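Local atomic coordinates of phosphoheptose isomerase (Neisseria gonorrhoeae, PDB entry 5I01), a protein that catalyses the isomerization of sedoheptulose 7-phosphate to D-glycero-D-manno-heptose 7-phosphate, the first step of glycero-manno-heptose biosynthesis, as a zinc-dependent homotetramer of the SIS family. Residues 179-182 / 183-186. The protein carries 1 engineered substitution. Sequence-based numbering, arbitrary orientation.
Sequences NHIL and LIHA. With ZN (zinc ion), chain E.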
ATOM      1  N   ASN A 179      11.261  16.252 -12.617  1.00 34.06           N
ATOM      2  CA  ASN A 179      10.913  16.310 -14.044  1.00 34.63           C
ATOM      3  C   ASN A 179       9.939  15.175 -14.436  1.00 32.61           C
ATOM      4  O   ASN A 179       9.047  15.377 -15.257  1.00 32.66           O
ATOM      5  CB  ASN A 179      12.173  16.269 -14.938  1.00 35.77           C
ATOM      6  CG  ASN A 179      12.909  17.590 -14.974  1.00 38.46           C
ATOM      7  OD1 ASN A 179      12.959  18.267 -16.003  1.00 42.49           O
ATOM      8  ND2 ASN A 179      13.473  17.977 -13.844  1.00 40.26           N
ATOM      9  N   HIS A 180      10.114  13.992 -13.862  1.00 30.24           N
ATOM     10  CA  HIS A 180       9.216  12.879 -14.135  1.00 29.43           C
ATOM     11  C   HIS A 180       7.749  13.197 -13.811  1.00 29.19           C
ATOM     12  O   HIS A 180       6.849  12.862 -14.596  1.00 26.71           O
ATOM     13  CB  HIS A 180       9.653  11.613 -13.381  1.00 29.30           C
ATOM     14  CG  HIS A 180      10.801  10.887 -14.010  1.00 28.66           C
ATOM     15  ND1 HIS A 180      11.446   9.843 -13.381  1.00 28.68           N
ATOM     16  CD2 HIS A 180      11.409  11.038 -15.208  1.00 28.11           C
ATOM     17  CE1 HIS A 180      12.404   9.384 -14.166  1.00 28.18           C
ATOM     18  NE2 HIS A 180      12.404  10.098 -15.277  1.00 28.76           N
ATOM     19  N   ILE A 181       7.509  13.833 -12.666  1.00 28.84           N
ATOM     20  CA  ILE A 181       6.137  14.132 -12.254  1.00 30.70           C
ATOM     21  C   ILE A 181       5.517  15.227 -13.128  1.00 29.73           C
ATOM     22  O   ILE A 181       4.330  15.170 -13.421  1.00 28.94           O
ATOM     23  CB  ILE A 181       6.008  14.432 -10.730  1.00 32.72           C
ATOM     24  CG1 ILE A 181       4.554  14.317 -10.285  1.00 35.14           C
ATOM     25  CG2 ILE A 181       6.556  15.797 -10.344  1.00 32.51           C
ATOM     26  CD1 ILE A 181       4.017  12.898 -10.390  1.00 37.87           C
ATOM     27  N   LEU A 182       6.327  16.205 -13.544  1.00 28.43           N
ATOM     28  CA  LEU A 182       5.908  17.175 -14.546  1.00 28.81           C
ATOM     29  C   LEU A 182       5.483  16.451 -15.829  1.00 29.32           C
ATOM     30  O   LEU A 182       4.396  16.707 -16.347  1.00 28.12           O
ATOM     31  CB  LEU A 182       7.028  18.195 -14.839  1.00 29.82           C
ATOM     32  CG  LEU A 182       6.860  19.115 -16.062  1.00 30.23           C
ATOM     33  CD1 LEU A 182       5.558  19.897 -15.982  1.00 30.99           C
ATOM     34  CD2 LEU A 182       8.036  20.063 -16.207  1.00 30.67           C
ATOM     35  N   LEU A 183       6.346  15.558 -16.326  1.00 29.49           N
ATOM     36  CA  LEU A 183       6.063  14.780 -17.539  1.00 31.29           C
ATOM     37  C   LEU A 183       4.741  14.008 -17.440  1.00 32.00           C
ATOM     38  O   LEU A 183       3.930  14.047 -18.358  1.00 32.80           O
ATOM     39  CB  LEU A 183       7.214  13.813 -17.869  1.00 30.99           C
ATOM     40  CG  LEU A 183       8.512  14.428 -18.396  1.00 31.42           C
ATOM     41  CD1 LEU A 183       9.590  13.368 -18.542  1.00 31.46           C
ATOM     42  CD2 LEU A 183       8.293  15.111 -19.731  1.00 32.35           C
ATOM     43  N   ILE A 184       4.531  13.333 -16.315  1.00 32.71           N
ATOM     44  CA  ILE A 184       3.277  12.623 -16.043  1.00 32.67           C
ATOM     45  C   ILE A 184       2.069  13.546 -16.126  1.00 33.10           C
ATOM     46  O   ILE A 184       1.074  13.199 -16.754  1.00 34.30           O
ATOM     47  CB  ILE A 184       3.334  11.907 -14.670  1.00 31.91           C
ATOM     48  CG1 ILE A 184       4.184  10.638 -14.818  1.00 32.41           C
ATOM     49  CG2 ILE A 184       1.938  11.583 -14.134  1.00 32.03           C
ATOM     50  CD1 ILE A 184       4.598   9.989 -13.517  1.00 32.34           C
ATOM     51  N   HIS A 185       2.163  14.706 -15.481  1.00 34.52           N
ATOM     52  CA  HIS A 185       1.082  15.695 -15.477  1.00 34.23           C
ATOM     53  C   HIS A 185       0.747  16.195 -16.868  1.00 33.66           C
ATOM     54  O   HIS A 185      -0.422  16.330 -17.205  1.00 33.87           O
ATOM     55  CB  HIS A 185       1.413  16.872 -14.551  1.00 34.09           C
ATOM     56  CG  HIS A 185       1.209  16.561 -13.104  1.00 37.18           C
ATOM     57  ND1 HIS A 185       1.892  17.205 -12.095  1.00 37.44           N
ATOM     58  CD2 HIS A 185       0.398  15.662 -12.495  1.00 39.15           C
ATOM     59  CE1 HIS A 185       1.497  16.726 -10.928  1.00 39.69           C
ATOM     60  NE2 HIS A 185       0.592  15.787 -11.143  1.00 41.47           N
ATOM     61  N   ALA A 186       1.780  16.469 -17.658  1.00 33.66           N
ATOM     62  CA  ALA A 186       1.619  16.903 -19.042  1.00 33.59           C
ATOM     63  C   ALA A 186       0.969  15.820 -19.920  1.00 34.23           C
ATOM     64  O   ALA A 186       0.175  16.148 -20.798  1.00 35.42           O
ATOM     65  CB  ALA A 186       2.965  17.319 -19.618  1.00 33.20           C
TER
HETATM   66 ZN    ZN E 301      -0.893  15.092  -9.655  1.00 58.72          ZN
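Leu-183 N donates to Asn-179 O at 2.9 Å with an N-H...O angle of 167°, and Leu-183 CG touches the same oxygen at 3.3 Å. Three more i to i+4 backbone bonds join the two turns. In one, Ile-181 O takes the N-H of His-185 at 3.0 Å, and the imidazole folds back so that one ring face lies over this oxygen, with His-185 CG 3.4 Å from Ile-181 O. The ring gets there because CG stands beside its own backbone N, opposite the carbonyl carbon (chi1 -78°). Ile-181 CG1 lies 3.9 Å from His-185 CE1, the two side chains crossing at a slant. His-185 NE2 binds zinc at 2.2 Å and ND1 is hydrogen-bonded to Glu-178 of the second subunit, so the ring is held at both nitrogens and cannot easily turn; the carboxylate may also polarise it toward the metal. His-63 and Glu-67 of the same chain, with Gln-177 of the second subunit, complete the zinc site. Three residues on from Ile-181, Ile-184 meets it through the CD1 methyls, 4.3 Å apart. Leu-183 CD1 approaches the edge of the His-180 ring at 4.5 Å from CD2, while that ring's NE2 is hydrogen-bonded to Thr-148 O. Within helix 173-193, Ile-181 and Ile-184 face helix 56-69, His-180 and Leu-183 lean on strand 164-168, His-180 and Ile-184 touch Leu-147 of strand 143-149, and Asn-179 and Leu-182 pack against helix 6-27.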